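Local coordinates for protein enoyl-CoA hydratase (Mycobacterium thermoresistibile, PDB 3T3W) that probably hydrates the double bond of enoyl-CoA thioesters in lipid metabolism, as a member of the crotonase family, and binds a zinc ion in this crystal, at residues 42-46 with 47-51; 99-102 with 103-107; 131-134 with 135-139; 247-250 with 251-255. All coordinates share one frame; numbering follows the deposited sequence.

Contact 1 of 4, residues 42-46 with 47-51; sequences NAQNP and ELLDE
The backbone passes from extended chain into helix 46-61 at N45, where L49 N returns to N45 O (3.2 Å) and D50 N to P46 O (2.9 Å), the first two i to i+4 bonds of the helix. N45 is the N-cap. Its side chain is held at chi1 60°, with CG between the backbone N and the carbonyl carbon, so that the amide folds over the helix end and OD1 accepts from L48 N at 2.8 Å. That bond is nearly straight, 162° at the hydrogen. The same OD1 rests against L48 CB, 3.3 Å away. Just before the cap, Q44 lies across the aliphatic side of the first turn: its OE1 comes within 3.4 Å of L49 CD2 and its CG packs on L48 CD2, while NE2 is spoken for by S78 and by the carbonyl of G131. A43 O, beside L48 CD1, is bonded to R37. The D50 carboxylate forms a salt bridge with R105 and a hydrogen bond with Y109. The N-cap amide thus satisfies L48 N, a buried-end donor of the first turn that has no i-4 helical carbonyl to turn to.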
loop_
_atom_site.group_PDB
_atom_site.type_symbol
_atom_site.label_atom_id
_atom_site.label_comp_id
_atom_site.label_asym_id
_atom_site.label_seq_id
_atom_site.Cartn_x
_atom_site.Cartn_y
_atom_site.Cartn_z
ATOM N N ASN F 42 -30.055 -0.802 -23.911
ATOM C CA ASN F 42 -28.926 -1.646 -23.551
ATOM C C ASN F 42 -28.832 -1.941 -22.069
ATOM O O ASN F 42 -27.753 -2.099 -21.514
ATOM C CB ASN F 42 -27.621 -1.098 -24.156
ATOM C CG ASN F 42 -27.681 -1.091 -25.666
ATOM O OD1 ASN F 42 -28.150 -2.073 -26.290
ATOM N ND2 ASN F 42 -27.279 0.030 -26.282
ATOM N N ALA F 43 -29.996 -2.038 -21.428
ATOM C CA ALA F 43 -30.060 -2.544 -20.071
ATOM C C ALA F 43 -29.487 -3.940 -20.067
ATOM O O ALA F 43 -29.709 -4.724 -21.013
ATOM C CB ALA F 43 -31.510 -2.540 -19.569
ATOM N N GLN F 44 -28.758 -4.268 -18.999
ATOM C CA GLN F 44 -27.975 -5.501 -18.948
ATOM C C GLN F 44 -28.634 -6.556 -18.072
ATOM O O GLN F 44 -28.667 -6.405 -16.857
ATOM C CB GLN F 44 -26.607 -5.194 -18.363
ATOM C CG GLN F 44 -25.865 -4.055 -19.063
ATOM C CD GLN F 44 -24.774 -3.519 -18.154
ATOM O OE1 GLN F 44 -24.153 -4.275 -17.399
ATOM N NE2 GLN F 44 -24.586 -2.191 -18.167
ATOM N N ASN F 45 -29.147 -7.622 -18.676
ATOM C CA ASN F 45 -29.606 -8.775 -17.918
ATOM C C ASN F 45 -28.482 -9.803 -17.845
ATOM O O ASN F 45 -27.438 -9.618 -18.474
ATOM C CB ASN F 45 -30.927 -9.344 -18.495
ATOM C CG ASN F 45 -30.831 -9.815 -19.940
ATOM O OD1 ASN F 45 -29.732 -9.989 -20.509
ATOM N ND2 ASN F 45 -32.002 -10.042 -20.542
ATOM N N PRO F 46 -28.643 -10.852 -17.032
ATOM C CA PRO F 46 -27.531 -11.817 -16.940
ATOM C C PRO F 46 -27.092 -12.445 -18.258
ATOM O O PRO F 46 -25.852 -12.612 -18.482
ATOM C CB PRO F 46 -28.053 -12.834 -15.921
ATOM C CG PRO F 46 -28.943 -12.023 -15.030
ATOM C CD PRO F 46 -29.659 -11.106 -15.988
ATOM N N GLU F 47 -28.045 -12.773 -19.144
ATOM C CA GLU F 47 -27.709 -13.344 -20.427
ATOM C C GLU F 47 -26.878 -12.361 -21.260
ATOM O O GLU F 47 -25.887 -12.753 -21.879
ATOM C CB GLU F 47 -28.931 -13.802 -21.224
ATOM C CG GLU F 47 -28.532 -14.396 -22.587
ATOM C CD GLU F 47 -29.706 -14.875 -23.421
ATOM O OE1 GLU F 47 -30.833 -14.959 -22.857
ATOM O OE2 GLU F 47 -29.448 -15.191 -24.628
ATOM N N LEU F 48 -27.279 -11.084 -21.312
ATOM C CA LEU F 48 -26.475 -10.117 -22.053
ATOM C C LEU F 48 -25.021 -10.098 -21.552
ATOM O O LEU F 48 -24.084 -10.079 -22.315
ATOM C CB LEU F 48 -27.109 -8.721 -21.983
ATOM C CG LEU F 48 -26.422 -7.614 -22.792
ATOM C CD1 LEU F 48 -27.442 -6.563 -23.256
ATOM C CD2 LEU F 48 -25.264 -6.988 -22.004
ATOM N N LEU F 49 -24.853 -10.080 -20.239
ATOM C CA LEU F 49 -23.507 -10.023 -19.653
ATOM C C LEU F 49 -22.703 -11.293 -19.933
ATOM O O LEU F 49 -21.516 -11.221 -20.261
ATOM C CB LEU F 49 -23.624 -9.745 -18.159
ATOM C CG LEU F 49 -24.015 -8.304 -17.813
ATOM C CD1 LEU F 49 -24.356 -8.176 -16.323
ATOM C CD2 LEU F 49 -22.890 -7.352 -18.185
ATOM N N ASP F 50 -23.356 -12.453 -19.883
ATOM C CA ASP F 50 -22.686 -13.707 -20.289
ATOM C C ASP F 50 -22.240 -13.664 -21.753
ATOM O O ASP F 50 -21.126 -14.078 -22.097
ATOM C CB ASP F 50 -23.572 -14.934 -20.076
ATOM C CG ASP F 50 -23.865 -15.226 -18.623
ATOM O OD1 ASP F 50 -23.205 -14.686 -17.714
ATOM O OD2 ASP F 50 -24.834 -16.009 -18.405
ATOM N N GLU F 51 -23.098 -13.125 -22.617
ATOM C CA GLU F 51 -22.797 -13.052 -24.031
ATOM C C GLU F 51 -21.663 -12.038 -24.302
ATOM O O GLU F 51 -20.763 -12.253 -25.149
ATOM C CB GLU F 51 -24.092 -12.705 -24.788
ATOM C CG GLU F 51 -24.014 -12.862 -26.258
ATOM C CD GLU F 51 -25.324 -12.580 -27.019
ATOM O OE1 GLU F 51 -26.391 -12.428 -26.385
ATOM O OE2 GLU F 51 -25.230 -12.496 -28.273
#

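Contact 2 of 4, residues 99-102 with 103-107; sequences YAHE and SRRYL. With ZN (zinc ion), chain T.
E102 and Y106, one turn apart, lead a contact within helix 95-115 of the crotonase fold, at the point where a wider pi-type turn interrupts the alpha-helix and a zinc ion sits at its side. The widening shows in E102 O, which takes two backbone donors: Y106 N at 3.1 Å, tilted out of the carbonyl plane, and L107 N at the same length but nearly in line with the C=O, 166° at the oxygen. Ordinary helical bonding persists before it, as in R105 N to H101 O. The E102 chain is extended beyond CG and carries its carboxylate past the rim of the Y106 ring, with the two planes 60° apart; CG packs on Y106 CD2 at 3.6 Å. Both carboxylate oxygens reach the metal, and E163, H252, H256 and a water complete the site. OE2 also receives a hydrogen bond from Q253, which would help fix the rotation of the carboxylate. E102 OE1 meets the Y106 ring at its edge, and the ring also stacks with that of H81. Where the helix meets another subunit, S103 folds back on its own turn. Its OG lies between the backbone N and the carbonyl carbon (chi1 72°) and donates to A100 O at 3.0 Å, from above the carbonyl plane, while R226 of a second subunit bonds to the same OG.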
loop_
_atom_site.group_PDB
_atom_site.type_symbol
_atom_site.label_atom_id
_atom_site.label_comp_id
_atom_site.label_asym_id
_atom_site.label_seq_id
_atom_site.Cartn_x
_atom_site.Cartn_y
_atom_site.Cartn_z
ATOM N N TYR F 99 -24.743 -11.676 -3.252
ATOM C CA TYR F 99 -23.284 -11.536 -3.209
ATOM C C TYR F 99 -22.625 -12.438 -4.257
ATOM O O TYR F 99 -21.765 -11.988 -5.013
ATOM C CB TYR F 99 -22.778 -11.895 -1.789
ATOM C CG TYR F 99 -21.346 -11.486 -1.475
ATOM C CD1 TYR F 99 -21.084 -10.407 -0.636
ATOM C CD2 TYR F 99 -20.252 -12.186 -2.002
ATOM C CE1 TYR F 99 -19.797 -9.995 -0.405
ATOM C CE2 TYR F 99 -18.948 -11.775 -1.766
ATOM C CZ TYR F 99 -18.730 -10.703 -0.950
ATOM O OH TYR F 99 -17.446 -10.303 -0.701
ATOM N N ALA F 100 -23.032 -13.718 -4.307
ATOM C CA ALA F 100 -22.457 -14.661 -5.226
ATOM C C ALA F 100 -22.702 -14.218 -6.662
ATOM O O ALA F 100 -21.775 -14.231 -7.495
ATOM C CB ALA F 100 -23.052 -16.057 -5.001
ATOM N N HIS F 101 -23.943 -13.871 -7.001
ATOM C CA HIS F 101 -24.236 -13.565 -8.396
ATOM C C HIS F 101 -23.586 -12.255 -8.844
ATOM O O HIS F 101 -23.066 -12.152 -9.972
ATOM C CB HIS F 101 -25.736 -13.587 -8.598
ATOM C CG HIS F 101 -26.292 -14.977 -8.764
ATOM N ND1 HIS F 101 -26.736 -15.721 -7.719
ATOM C CD2 HIS F 101 -26.383 -15.788 -9.885
ATOM C CE1 HIS F 101 -27.136 -16.938 -8.184
ATOM N NE2 HIS F 101 -26.935 -16.968 -9.490
ATOM N N GLU F 102 -23.580 -11.253 -7.982
ATOM C CA GLU F 102 -22.966 -9.973 -8.348
ATOM C C GLU F 102 -21.445 -10.125 -8.395
ATOM O O GLU F 102 -20.773 -9.476 -9.222
ATOM C CB GLU F 102 -23.356 -8.883 -7.347
ATOM C CG GLU F 102 -24.844 -8.499 -7.410
ATOM C CD GLU F 102 -25.140 -7.098 -6.885
ATOM O OE1 GLU F 102 -26.231 -6.553 -7.276
ATOM O OE2 GLU F 102 -24.318 -6.528 -6.116
ATOM N N SER F 103 -20.882 -10.977 -7.543
ATOM C CA SER F 103 -19.429 -11.145 -7.568
ATOM C C SER F 103 -18.966 -11.717 -8.910
ATOM O O SER F 103 -17.863 -11.401 -9.372
ATOM C CB SER F 103 -18.859 -11.929 -6.376
ATOM O OG SER F 103 -19.176 -13.279 -6.466
ATOM N N ARG F 104 -19.792 -12.540 -9.532
ATOM C CA ARG F 104 -19.463 -13.154 -10.802
ATOM C C ARG F 104 -19.715 -12.192 -11.964
ATOM O O ARG F 104 -18.791 -11.794 -12.696
ATOM C CB ARG F 104 -20.276 -14.446 -10.984
ATOM C CG ARG F 104 -20.028 -15.145 -12.319
ATOM C CD ARG F 104 -21.032 -16.270 -12.579
ATOM N NE ARG F 104 -20.991 -16.688 -13.991
ATOM C CZ ARG F 104 -21.881 -17.485 -14.576
ATOM N NH1 ARG F 104 -22.912 -17.970 -13.875
ATOM N NH2 ARG F 104 -21.746 -17.809 -15.868
ATOM N N ARG F 105 -20.954 -11.784 -12.157
ATOM C CA ARG F 105 -21.262 -11.070 -13.421
ATOM C C ARG F 105 -20.966 -9.569 -13.427
ATOM O O ARG F 105 -20.870 -8.970 -14.496
ATOM C CB ARG F 105 -22.708 -11.294 -13.823
ATOM C CG ARG F 105 -22.977 -12.739 -14.180
ATOM C CD ARG F 105 -24.362 -12.833 -14.813
ATOM N NE ARG F 105 -24.630 -14.117 -15.431
ATOM C CZ ARG F 105 -25.245 -15.141 -14.861
ATOM N NH1 ARG F 105 -25.640 -15.079 -13.589
ATOM N NH2 ARG F 105 -25.510 -16.232 -15.598
ATOM N N TYR F 106 -20.831 -8.967 -12.251
ATOM C CA TYR F 106 -20.518 -7.577 -12.167
ATOM C C TYR F 106 -18.995 -7.473 -11.912
ATOM O O TYR F 106 -18.215 -7.125 -12.827
ATOM C CB TYR F 106 -21.403 -6.894 -11.128
ATOM C CG TYR F 106 -22.910 -6.987 -11.427
ATOM C CD1 TYR F 106 -23.366 -7.154 -12.739
ATOM C CD2 TYR F 106 -23.866 -6.843 -10.413
ATOM C CE1 TYR F 106 -24.718 -7.215 -13.000
ATOM C CE2 TYR F 106 -25.222 -6.888 -10.678
ATOM C CZ TYR F 106 -25.636 -7.086 -11.979
ATOM O OH TYR F 106 -26.987 -7.131 -12.289
ATOM N N LEU F 107 -18.545 -7.913 -10.756
ATOM C CA LEU F 107 -17.143 -7.682 -10.365
ATOM C C LEU F 107 -16.123 -8.499 -11.174
ATOM O O LEU F 107 -15.179 -7.930 -11.764
ATOM C CB LEU F 107 -16.975 -7.978 -8.882
ATOM C CG LEU F 107 -15.639 -7.559 -8.260
ATOM C CD1 LEU F 107 -15.490 -6.059 -8.331
ATOM C CD2 LEU F 107 -15.559 -8.021 -6.817
HETATM ZN ZN ZN T . -25.415 -4.729 -6.317
HETATM O O HOH W 1 -26.724 -3.239 -7.044
#

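Contact 3 of 4, residues 131-134 with 135-139; sequences GGLL and LCWPC
L133, on the short buried helix 133-136, and W137, just beyond it, make the main pair here, and W137 N donates to L133 O at 2.9 Å. Earlier along the chain, G131 O accepts from L134 N (3.0 Å). G132 O accepts from L135 N (3.0 Å), which approaches from well above the carbonyl plane as in a 3-10 turn, and more weakly from C136 N. L134 O is the exception: its i+4 partner is P138, which has no N-H and sets CD 3.2 Å from that oxygen, and the hydroxyl of S110 bonds to it instead. A type I turn from C136 to C139 follows on, closed by C139 N on C136 O (3.0 Å). The carbonyls of W137 and C139 are both taken by R174 of a third subunit. Apolar contact runs alongside, with L133 CB over the six-membered ring of W137, 3.7 Å from its centroid and 9° off the normal, a CH-pi contact. In the crotonase family the glycine-rich start of this helix commonly supplies one N-H of the oxyanion hole. The segment lies near the centre of the chain: L135 faces helix 46-61, L134 and P138 meet helix 95-115, and C136 rests on strand 120-124.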
loop_
_atom_site.group_PDB
_atom_site.type_symbol
_atom_site.label_atom_id
_atom_site.label_comp_id
_atom_site.label_asym_id
_atom_site.label_seq_id
_atom_site.Cartn_x
_atom_site.Cartn_y
_atom_site.Cartn_z
ATOM N N GLY F 131 -24.674 0.733 -13.787
ATOM C CA GLY F 131 -24.033 -0.460 -14.382
ATOM C C GLY F 131 -23.416 -0.245 -15.763
ATOM O O GLY F 131 -22.550 -1.003 -16.169
ATOM N N GLY F 132 -23.875 0.726 -16.540
ATOM C CA GLY F 132 -23.184 1.117 -17.781
ATOM C C GLY F 132 -21.671 1.369 -17.601
ATOM O O GLY F 132 -20.833 1.059 -18.480
ATOM N N LEU F 133 -21.325 1.931 -16.452
ATOM C CA LEU F 133 -19.931 2.233 -16.120
ATOM C C LEU F 133 -19.091 0.975 -16.000
ATOM O O LEU F 133 -17.869 1.001 -16.220
ATOM C CB LEU F 133 -19.875 3.042 -14.824
ATOM C CG LEU F 133 -20.597 4.405 -14.916
ATOM C CD1 LEU F 133 -20.865 4.948 -13.527
ATOM C CD2 LEU F 133 -19.733 5.388 -15.741
ATOM N N LEU F 134 -19.718 -0.140 -15.637
ATOM C CA LEU F 134 -19.012 -1.426 -15.560
ATOM C C LEU F 134 -18.654 -1.975 -16.931
ATOM O O LEU F 134 -17.806 -2.863 -17.026
ATOM C CB LEU F 134 -19.822 -2.466 -14.771
ATOM C CG LEU F 134 -19.575 -2.494 -13.283
ATOM C CD1 LEU F 134 -20.028 -1.178 -12.651
ATOM C CD2 LEU F 134 -20.240 -3.671 -12.606
ATOM N N LEU F 135 -19.237 -1.412 -17.993
ATOM C CA LEU F 135 -18.890 -1.833 -19.345
ATOM C C LEU F 135 -17.769 -0.975 -19.934
ATOM O O LEU F 135 -16.919 -1.518 -20.626
ATOM C CB LEU F 135 -20.098 -1.813 -20.259
ATOM C CG LEU F 135 -21.362 -2.553 -19.735
ATOM C CD1 LEU F 135 -22.443 -2.608 -20.838
ATOM C CD2 LEU F 135 -21.016 -3.968 -19.222
ATOM N N CYS F 136 -17.774 0.343 -19.699
ATOM C CA CYS F 136 -16.785 1.210 -20.300
ATOM C C CYS F 136 -15.533 1.374 -19.433
ATOM O O CYS F 136 -14.422 1.448 -19.985
ATOM C CB CYS F 136 -17.379 2.582 -20.694
ATOM S SG CYS F 136 -18.073 3.551 -19.362
ATOM N N TRP F 137 -15.655 1.444 -18.107
ATOM C CA TRP F 137 -14.443 1.609 -17.282
ATOM C C TRP F 137 -13.373 0.560 -17.493
ATOM O O TRP F 137 -12.183 0.911 -17.480
ATOM C CB TRP F 137 -14.764 1.729 -15.797
ATOM C CG TRP F 137 -15.276 3.060 -15.336
ATOM C CD1 TRP F 137 -15.052 4.303 -15.875
ATOM C CD2 TRP F 137 -16.034 3.300 -14.114
ATOM N NE1 TRP F 137 -15.638 5.295 -15.123
ATOM C CE2 TRP F 137 -16.242 4.749 -14.035
ATOM C CE3 TRP F 137 -16.553 2.486 -13.123
ATOM C CZ2 TRP F 137 -16.931 5.325 -12.995
ATOM C CZ3 TRP F 137 -17.256 3.086 -12.090
ATOM C CH2 TRP F 137 -17.417 4.469 -12.015
ATOM N N PRO F 138 -13.744 -0.719 -17.714
ATOM C CA PRO F 138 -12.693 -1.742 -17.988
ATOM C C PRO F 138 -11.896 -1.532 -19.291
ATOM O O PRO F 138 -10.851 -2.137 -19.478
ATOM C CB PRO F 138 -13.480 -3.063 -18.014
ATOM C CG PRO F 138 -14.623 -2.751 -17.068
ATOM C CD PRO F 138 -15.043 -1.359 -17.443
ATOM N N CYS F 139 -12.444 -0.745 -20.213
ATOM C CA CYS F 139 -11.734 -0.426 -21.432
ATOM C C CYS F 139 -10.566 0.517 -21.117
ATOM O O CYS F 139 -10.612 1.307 -20.178
ATOM C CB CYS F 139 -12.670 0.193 -22.479
ATOM S SG CYS F 139 -13.969 -0.935 -23.090
#

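Contact 4 of 4, residues 247-250 with 251-255; sequences SVFD and IHQTG. With ZN (zinc ion), chain T.
I251 starts the second half of this buried piece of helix 241-263 by donating its N to S247 O at 3.3 Å, while its CD1 lies 4.4 Å from V248 CG2 in a loose apolar contact. H252 follows with a short, straight bond from its N to V248 O, 2.8 Å and 173° at the hydrogen. Its CG is anti to the backbone N (chi1 177°), which swings the imidazole off the helix, and NE2 binds zinc at 2.1 Å. The other ring nitrogen, ND1, is bonded to the carbonyl of G161, a second-shell contact that fixes the rotation of the ring and would make NE2 somewhat more electron-rich toward the metal. Q253 N continues the ladder to F249 O. Its side chain bends at chi2 and places CG over the face of the F249 ring, 4.1 Å from the centroid, in a CH-pi contact; NE2, the nitrogen that serves the zinc ligand E102, stands 3.4 Å from F249 CZ. T254 N bonds to D250 O, and its OG1 donates to I251 O at 2.7 Å, in the carbonyl plane and on a lone pair. Q227 of a fifth subunit meets that same hydroxyl. At G255 the backbone bonds are weak. The D250 carboxylate, besides its partner on helix 95-115, forms a salt bridge with R230 of a second subunit. The helix lies between helix 95-115, on which F249 and Q253 pack, and neighbouring subunits: D250 and I251 meet I251 and D250 of a fourth, and I251 and T254 lie on helix 222-239 of the fifth.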
loop_
_atom_site.group_PDB
_atom_site.type_symbol
_atom_site.label_atom_id
_atom_site.label_comp_id
_atom_site.label_asym_id
_atom_site.label_seq_id
_atom_site.Cartn_x
_atom_site.Cartn_y
_atom_site.Cartn_z
ATOM N N SER F 247 -12.422 -4.096 -1.753
ATOM C CA SER F 247 -12.934 -3.473 -0.547
ATOM C C SER F 247 -14.306 -2.863 -0.769
ATOM O O SER F 247 -15.238 -3.066 0.054
ATOM C CB SER F 247 -11.950 -2.422 -0.031
ATOM O OG SER F 247 -12.212 -2.090 1.306
ATOM N N VAL F 248 -14.461 -2.115 -1.860
ATOM C CA VAL F 248 -15.707 -1.406 -2.082
ATOM C C VAL F 248 -16.825 -2.373 -2.453
ATOM O O VAL F 248 -17.986 -2.145 -2.124
ATOM C CB VAL F 248 -15.555 -0.234 -3.091
ATOM C CG1 VAL F 248 -16.898 0.474 -3.246
ATOM C CG2 VAL F 248 -14.492 0.757 -2.570
ATOM N N PHE F 249 -16.490 -3.506 -3.047
ATOM C CA PHE F 249 -17.511 -4.516 -3.328
ATOM C C PHE F 249 -18.239 -4.918 -2.042
ATOM O O PHE F 249 -19.461 -4.951 -2.004
ATOM C CB PHE F 249 -16.930 -5.733 -4.054
ATOM C CG PHE F 249 -17.964 -6.750 -4.411
ATOM C CD1 PHE F 249 -18.829 -6.525 -5.453
ATOM C CD2 PHE F 249 -18.119 -7.894 -3.666
ATOM C CE1 PHE F 249 -19.782 -7.457 -5.805
ATOM C CE2 PHE F 249 -19.106 -8.851 -4.011
ATOM C CZ PHE F 249 -19.924 -8.608 -5.099
ATOM N N ASP F 250 -17.500 -5.146 -0.965
ATOM C CA ASP F 250 -18.137 -5.442 0.305
ATOM C C ASP F 250 -18.962 -4.254 0.853
ATOM O O ASP F 250 -20.052 -4.471 1.403
ATOM C CB ASP F 250 -17.135 -5.935 1.359
ATOM C CG ASP F 250 -16.500 -7.256 0.935
ATOM O OD1 ASP F 250 -17.302 -8.234 0.753
ATOM O OD2 ASP F 250 -15.247 -7.295 0.715
ATOM N N ILE F 251 -18.458 -3.036 0.700
ATOM C CA ILE F 251 -19.249 -1.842 1.086
ATOM C C ILE F 251 -20.607 -1.822 0.320
ATOM O O ILE F 251 -21.674 -1.599 0.898
ATOM C CB ILE F 251 -18.424 -0.563 0.867
ATOM C CG1 ILE F 251 -17.224 -0.535 1.819
ATOM C CG2 ILE F 251 -19.310 0.718 0.976
ATOM C CD1 ILE F 251 -16.127 0.497 1.513
ATOM N N HIS F 252 -20.543 -2.052 -0.984
ATOM C CA HIS F 252 -21.721 -2.151 -1.833
ATOM C C HIS F 252 -22.675 -3.208 -1.302
ATOM O O HIS F 252 -23.887 -2.960 -1.163
ATOM C CB HIS F 252 -21.272 -2.411 -3.249
ATOM C CG HIS F 252 -22.414 -2.617 -4.217
ATOM N ND1 HIS F 252 -22.830 -1.646 -5.062
ATOM C CD2 HIS F 252 -23.216 -3.732 -4.461
ATOM C CE1 HIS F 252 -23.874 -2.110 -5.792
ATOM N NE2 HIS F 252 -24.126 -3.376 -5.422
ATOM N N GLN F 253 -22.147 -4.358 -0.933
ATOM C CA GLN F 253 -22.973 -5.433 -0.413
ATOM C C GLN F 253 -23.630 -5.106 0.938
ATOM O O GLN F 253 -24.723 -5.602 1.240
ATOM C CB GLN F 253 -22.171 -6.746 -0.376
ATOM C CG GLN F 253 -21.789 -7.269 -1.756
ATOM C CD GLN F 253 -22.971 -7.589 -2.647
ATOM O OE1 GLN F 253 -24.014 -8.008 -2.167
ATOM N NE2 GLN F 253 -22.835 -7.336 -3.940
ATOM N N THR F 254 -22.994 -4.288 1.777
ATOM C CA THR F 254 -23.676 -3.863 3.015
ATOM C C THR F 254 -24.933 -3.038 2.665
ATOM O O THR F 254 -25.872 -2.961 3.481
ATOM C CB THR F 254 -22.793 -3.050 4.007
ATOM O OG1 THR F 254 -22.456 -1.755 3.449
ATOM C CG2 THR F 254 -21.544 -3.861 4.384
ATOM N N GLY F 255 -24.937 -2.403 1.491
ATOM C CA GLY F 255 -26.135 -1.671 1.026
ATOM C C GLY F 255 -27.269 -2.600 0.759
ATOM O O GLY F 255 -28.430 -2.399 1.206
HETATM ZN ZN ZN T . -25.415 -4.729 -6.317
HETATM O O HOH W 1 -26.724 -3.239 -7.044
#

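How the contacts relate
Contacts 3 and 4 are buried, but differently: contact 3 is at the centre of the chain, contact 4 on a helix enclosed partly by helix 95-115 and partly by other subunits, while contacts 1 and 2 are partly buried. Contacts 2 and 4 join helices 95-115 and 241-263 through a shared zinc ion and water, and through Y99 OH to D250 OD1 (2.5 Å, probably a hydrogen bond). Contact 1 meets contact 2 by charge and by L49 against Y106, and contact 3 through Q44 and leucine packing. Y106 also touches L134, so contact 2 borders all the others. Chemistry shifts accordingly, from a helix cap, to metal ligands, to a mainly apolar core.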